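Local atomic coordinates of choline dehydrogenase and related flavoproteins (Aspergillus oryzae, PDB entry 3Q9T), a protein that oxidises formate as a flavin-dependent formate oxidase of the glucose-methanol-choline oxidoreductase family, carrying 8-formyl-FAD at its catalytic site. Residues Val325-Gly330 with Phe408-Thr413; Ala369-Ala374 with Asn453-Ile458. All blocks are in the same frame, centred on the assembly; numbering follows the deposited sequence.

Interaction 1: Val325-Gly330 with Phe408-Thr413; sequences VLLRHG and FPTPKT
Thr410 meets Leu327 tip to tip, its methyl CG2 lying 4.0 Å from Leu327 CD1. A chi1 of -60° puts the threonine OG1 beside the backbone N and leaves CG2 anti to it, which presents the methyl rather than the hydroxyl to the leucine. Around this pair, Met399 adds to the packing on Leu327 and Thr402 to that on Thr410. Pro411 takes a smaller part: its carbonyl O sits near the plane of the Arg328 guanidinium, at the edge, but 4.3 Å from NH1, while its ring rests on Phe400 and on Tyr485 of strand 481-485. At Lys412 the side chain leaves the contact and the backbone does the touching, with the carbonyl O 3.3 Å from Arg328 CD. Thr413 follows in the same manner, its CA lying over one face of the guanidinium and its C 3.4 Å from Arg328 NH1. A bend in the arginine chain at chi3 (-82°) turns the flat group against this backbone. The Thr413 hydroxyl OG1 instead bonds to Arg315. In the next residue of the loop, Gly414 O accepts from Arg328 NH1, and Asp324 forms a salt bridge with Arg328 NE. The guanidinium is thus held at separate nitrogens by a carboxylate and a backbone carbonyl, which would fix its rotation and tie the turn at Arg328 to the loop leading into strand 415-423 at the protein surface.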
loop_
_atom_site.group_PDB
_atom_site.type_symbol
_atom_site.label_atom_id
_atom_site.label_comp_id
_atom_site.label_asym_id
_atom_site.label_seq_id
_atom_site.Cartn_x
_atom_site.Cartn_y
_atom_site.Cartn_z
ATOM N N VAL A 325 32.338 4.711 4.043
ATOM C CA VAL A 325 32.976 5.870 3.454
ATOM C C VAL A 325 31.948 6.922 3.066
ATOM O O VAL A 325 32.127 8.105 3.344
ATOM C CB VAL A 325 33.782 5.486 2.210
ATOM C CG1 VAL A 325 34.477 6.714 1.648
ATOM C CG2 VAL A 325 34.785 4.364 2.538
ATOM N N LEU A 326 30.858 6.488 2.441
ATOM C CA LEU A 326 29.897 7.432 1.889
ATOM C C LEU A 326 28.646 7.641 2.740
ATOM O O LEU A 326 28.106 8.752 2.800
ATOM C CB LEU A 326 29.523 7.025 0.466
ATOM C CG LEU A 326 30.695 7.106 -0.514
ATOM C CD1 LEU A 326 30.340 6.465 -1.861
ATOM C CD2 LEU A 326 31.120 8.556 -0.686
ATOM N N LEU A 327 28.198 6.586 3.409
ATOM C CA LEU A 327 26.902 6.618 4.077
ATOM C C LEU A 327 26.940 7.156 5.497
ATOM O O LEU A 327 26.002 7.818 5.934
ATOM C CB LEU A 327 26.272 5.225 4.100
ATOM C CG LEU A 327 25.089 4.938 3.175
ATOM C CD1 LEU A 327 24.394 3.668 3.658
ATOM C CD2 LEU A 327 24.110 6.118 3.140
ATOM N N ARG A 328 28.006 6.843 6.222
ATOM C CA ARG A 328 28.093 7.174 7.637
ATOM C C ARG A 328 28.986 8.383 7.848
ATOM O O ARG A 328 29.959 8.581 7.124
ATOM C CB ARG A 328 28.576 5.960 8.453
ATOM C CG ARG A 328 27.583 4.800 8.424
ATOM C CD ARG A 328 27.920 3.669 9.374
ATOM N NE ARG A 328 28.911 2.754 8.813
ATOM C CZ ARG A 328 28.608 1.629 8.172
ATOM N NH1 ARG A 328 27.333 1.274 8.010
ATOM N NH2 ARG A 328 29.581 0.857 7.698
ATOM N N HIS A 329 28.641 9.207 8.825
ATOM C CA HIS A 329 29.449 10.383 9.104
ATOM C C HIS A 329 30.756 9.947 9.745
ATOM O O HIS A 329 30.802 8.959 10.482
ATOM C CB HIS A 329 28.705 11.370 10.016
ATOM C CG HIS A 329 27.666 12.191 9.310
ATOM N ND1 HIS A 329 27.975 13.064 8.287
ATOM C CD2 HIS A 329 26.327 12.287 9.491
ATOM C CE1 HIS A 329 26.872 13.653 7.864
ATOM N NE2 HIS A 329 25.857 13.198 8.577
ATOM N N GLY A 330 31.821 10.680 9.460
ATOM C CA GLY A 330 33.100 10.385 10.070
ATOM C C GLY A 330 34.256 10.968 9.292
ATOM O O GLY A 330 34.051 11.649 8.285
ATOM N N PHE A 408 12.714 -0.695 4.698
ATOM C CA PHE A 408 13.690 -1.124 5.702
ATOM C C PHE A 408 14.582 0.022 6.128
ATOM O O PHE A 408 15.015 0.815 5.303
ATOM C CB PHE A 408 14.562 -2.254 5.174
ATOM C CG PHE A 408 13.781 -3.381 4.550
ATOM C CD1 PHE A 408 12.532 -3.733 5.040
ATOM C CD2 PHE A 408 14.296 -4.083 3.458
ATOM C CE1 PHE A 408 11.814 -4.789 4.463
ATOM C CE2 PHE A 408 13.587 -5.123 2.871
ATOM C CZ PHE A 408 12.343 -5.478 3.380
ATOM N N PRO A 409 14.860 0.116 7.430
ATOM C CA PRO A 409 15.752 1.200 7.840
ATOM C C PRO A 409 17.161 0.993 7.290
ATOM O O PRO A 409 17.535 -0.103 6.845
ATOM C CB PRO A 409 15.734 1.127 9.374
ATOM C CG PRO A 409 15.231 -0.231 9.707
ATOM C CD PRO A 409 14.380 -0.697 8.558
ATOM N N THR A 410 17.940 2.062 7.303
ATOM C CA THR A 410 19.336 1.965 6.928
ATOM C C THR A 410 20.101 1.321 8.068
ATOM O O THR A 410 20.021 1.788 9.209
ATOM C CB THR A 410 19.921 3.343 6.650
ATOM O OG1 THR A 410 19.195 3.954 5.571
ATOM C CG2 THR A 410 21.392 3.214 6.283
ATOM N N PRO A 411 20.841 0.239 7.776
ATOM C CA PRO A 411 21.590 -0.390 8.867
ATOM C C PRO A 411 22.582 0.601 9.479
ATOM O O PRO A 411 23.105 1.460 8.773
ATOM C CB PRO A 411 22.330 -1.550 8.179
ATOM C CG PRO A 411 21.594 -1.784 6.898
ATOM C CD PRO A 411 21.056 -0.439 6.484
ATOM N N LYS A 412 22.822 0.470 10.778
ATOM C CA LYS A 412 23.689 1.382 11.510
ATOM C C LYS A 412 25.176 1.055 11.362
ATOM O O LYS A 412 26.017 1.948 11.481
ATOM C CB LYS A 412 23.298 1.388 12.990
ATOM C CG LYS A 412 21.880 1.891 13.253
ATOM C CD LYS A 412 21.446 1.626 14.688
ATOM C CE LYS A 412 20.060 2.192 14.954
ATOM N NZ LYS A 412 20.022 3.661 14.703
ATOM N N THR A 413 25.483 -0.216 11.088
ATOM C CA THR A 413 26.858 -0.703 10.970
ATOM C C THR A 413 27.041 -1.613 9.757
ATOM O O THR A 413 26.069 -2.070 9.157
ATOM C CB THR A 413 27.226 -1.584 12.171
ATOM O OG1 THR A 413 26.527 -2.834 12.065
ATOM C CG2 THR A 413 26.859 -0.904 13.492
#

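Interaction 2: Ala369-Ala374 with Asn453-Ile458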
loop_
_atom_site.group_PDB
_atom_site.type_symbol
_atom_site.label_atom_id
_atom_site.label_comp_id
_atom_site.label_asym_id
_atom_site.label_seq_id
_atom_site.Cartn_x
_atom_site.Cartn_y
_atom_site.Cartn_z
ATOM N N ALA A 369 7.255 -26.376 -12.786
ATOM C CA ALA A 369 6.215 -27.054 -13.577
ATOM C C ALA A 369 5.332 -26.063 -14.338
ATOM O O ALA A 369 5.034 -26.257 -15.512
ATOM C CB ALA A 369 5.355 -27.949 -12.687
ATOM N N GLU A 370 4.908 -25.003 -13.659
ATOM C CA GLU A 370 4.106 -23.974 -14.313
ATOM C C GLU A 370 4.811 -23.280 -15.509
ATOM O O GLU A 370 4.214 -23.129 -16.571
ATOM C CB GLU A 370 3.568 -22.964 -13.298
ATOM C CG GLU A 370 2.606 -21.967 -13.927
ATOM C CD GLU A 370 2.048 -20.957 -12.938
ATOM O OE1 GLU A 370 1.748 -19.819 -13.373
ATOM O OE2 GLU A 370 1.907 -21.297 -11.738
ATOM N N TYR A 371 6.068 -22.864 -15.353
ATOM C CA TYR A 371 6.785 -22.296 -16.501
ATOM C C TYR A 371 6.853 -23.287 -17.651
ATOM O O TYR A 371 6.644 -22.916 -18.807
ATOM C CB TYR A 371 8.208 -21.826 -16.156
ATOM C CG TYR A 371 8.973 -21.385 -17.389
ATOM C CD1 TYR A 371 9.726 -22.291 -18.132
ATOM C CD2 TYR A 371 8.911 -20.074 -17.837
ATOM C CE1 TYR A 371 10.422 -21.902 -19.260
ATOM C CE2 TYR A 371 9.595 -19.672 -18.973
ATOM C CZ TYR A 371 10.346 -20.592 -19.679
ATOM O OH TYR A 371 11.017 -20.191 -20.801
ATOM N N ARG A 372 7.152 -24.542 -17.335
ATOM C CA ARG A 372 7.274 -25.567 -18.363
ATOM C C ARG A 372 5.985 -25.666 -19.171
ATOM O O ARG A 372 6.014 -25.671 -20.404
ATOM C CB ARG A 372 7.631 -26.939 -17.753
ATOM C CG ARG A 372 9.102 -27.105 -17.403
ATOM C CD ARG A 372 9.508 -28.581 -17.210
ATOM N NE ARG A 372 8.602 -29.298 -16.313
ATOM C CZ ARG A 372 8.732 -29.348 -14.994
ATOM N NH1 ARG A 372 9.735 -28.723 -14.393
ATOM N NH2 ARG A 372 7.850 -30.023 -14.274
ATOM N N LYS A 373 4.859 -25.748 -18.470
ATOM C CA LYS A 373 3.541 -25.787 -19.105
ATOM C C LYS A 373 3.240 -24.523 -19.936
ATOM O O LYS A 373 2.703 -24.603 -21.040
ATOM C CB LYS A 373 2.468 -25.970 -18.033
ATOM C CG LYS A 373 1.059 -26.028 -18.575
ATOM C CD LYS A 373 0.035 -25.773 -17.482
ATOM C CE LYS A 373 0.147 -26.787 -16.359
ATOM N NZ LYS A 373 -0.514 -26.269 -15.120
ATOM N N ALA A 374 3.591 -23.351 -19.415
ATOM C CA ALA A 374 3.314 -22.110 -20.141
ATOM C C ALA A 374 4.142 -22.040 -21.427
ATOM O O ALA A 374 3.661 -21.592 -22.452
ATOM C CB ALA A 374 3.581 -20.890 -19.262
ATOM N N ASN A 453 0.591 -11.137 -14.245
ATOM C CA ASN A 453 0.739 -12.531 -14.667
ATOM C C ASN A 453 1.630 -13.300 -13.679
ATOM O O ASN A 453 2.731 -12.851 -13.354
ATOM C CB ASN A 453 1.318 -12.586 -16.092
ATOM C CG ASN A 453 1.301 -13.990 -16.691
ATOM O OD1 ASN A 453 1.579 -14.977 -16.005
ATOM N ND2 ASN A 453 0.988 -14.080 -17.985
ATOM N N ASP A 454 1.162 -14.450 -13.197
ATOM C CA ASP A 454 1.943 -15.287 -12.267
ATOM C C ASP A 454 3.327 -15.709 -12.778
ATOM O O ASP A 454 4.277 -15.836 -11.993
ATOM C CB ASP A 454 1.151 -16.534 -11.892
ATOM C CG ASP A 454 0.065 -16.261 -10.858
ATOM O OD1 ASP A 454 -0.151 -15.085 -10.478
ATOM O OD2 ASP A 454 -0.581 -17.240 -10.432
ATOM N N LEU A 455 3.450 -15.952 -14.081
ATOM C CA LEU A 455 4.759 -16.309 -14.654
ATOM C C LEU A 455 5.841 -15.300 -14.278
ATOM O O LEU A 455 6.976 -15.683 -14.039
ATOM C CB LEU A 455 4.698 -16.412 -16.176
ATOM C CG LEU A 455 4.716 -17.743 -16.923
ATOM C CD1 LEU A 455 5.804 -17.709 -18.021
ATOM C CD2 LEU A 455 4.868 -18.967 -16.010
ATOM N N ASP A 456 5.482 -14.015 -14.225
ATOM C CA ASP A 456 6.422 -12.954 -13.834
ATOM C C ASP A 456 6.913 -13.162 -12.414
ATOM O O ASP A 456 8.068 -12.881 -12.101
ATOM C CB ASP A 456 5.784 -11.558 -13.949
ATOM C CG ASP A 456 5.911 -10.950 -15.346
ATOM O OD1 ASP A 456 6.504 -11.594 -16.238
ATOM O OD2 ASP A 456 5.416 -9.810 -15.553
ATOM N N ILE A 457 6.023 -13.617 -11.533
ATOM C CA ILE A 457 6.410 -13.889 -10.153
ATOM C C ILE A 457 7.417 -15.042 -10.140
ATOM O O ILE A 457 8.428 -15.001 -9.445
ATOM C CB ILE A 457 5.179 -14.264 -9.267
ATOM C CG1 ILE A 457 4.183 -13.094 -9.197
ATOM C CG2 ILE A 457 5.621 -14.695 -7.875
ATOM C CD1 ILE A 457 2.933 -13.386 -8.348
ATOM N N ILE A 458 7.141 -16.061 -10.939
ATOM C CA ILE A 458 8.016 -17.234 -11.004
ATOM C C ILE A 458 9.401 -16.854 -11.524
ATOM O O ILE A 458 10.407 -17.307 -10.992
ATOM C CB ILE A 458 7.388 -18.354 -11.866
ATOM C CG1 ILE A 458 6.212 -18.956 -11.110
ATOM C CG2 ILE A 458 8.417 -19.412 -12.238
ATOM C CD1 ILE A 458 5.154 -19.540 -11.989
HETATM O O HOH W 1 0.337 -19.574 -10.207
#
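Leu455 supplies most of the apolar contact, pushing its two methyls against helix 369-377. CD2 packs on the backbone at Tyr371 CA, 3.9 Å away, and on Ala374 CB at 4.0 Å; CD1 reaches Tyr371 CD2, also at 3.9 Å, the two side chains crossing at about a right angle. The Tyr371 hydroxyl lies beyond this packing and is bound by Asp382. Ile458, one turn after Leu455, sets its CD1 against the carboxylate end of Glu370, 3.5 Å from CD, so an acidic group rests partly on a hydrocarbon tip. Extended with CG anti to the backbone N (chi1 -174°), Glu370 spans the gap between the helices.

The polar part joins two acids. Glu370 OE2 and Asp454 OD2 both accept from one water, 2.8 Å from the former (the other arm, modelled unusually short, is doubtful), which would ease the closeness of two like charges; Arg74 forms a salt bridge with Asp454 OD1. Asn453 OD1 accepts from Leu455 N at 2.9 Å, an N-cap bond that fixes the helix start.

The axes of 369-374 and 454-458 approach to 10.2 Å and cross at -128°: steeply crossed helix-helix packing of helix 369-377 on the first turn of helix 454-473.

Overall arrangement
The centres of both interactions lie about 27 Å from the centre of the chain and away from the annotated sites, and they share no helix or strand. Their centres are 38 Å apart and their nearest atoms about 16 Å. Interaction 1 is a surface contact of Leu327 and Arg328 with a loop, in which an arginine lies against backbone; the second subunit comes close here, with its Glu488 packing on Lys412. Interaction 2 is partly buried and joins two helices through leucine, isoleucine, tyrosine and alanine, with a water-bridged acidic pair beside the apolar packing; no other chain touches it. Along the sequence their segments alternate.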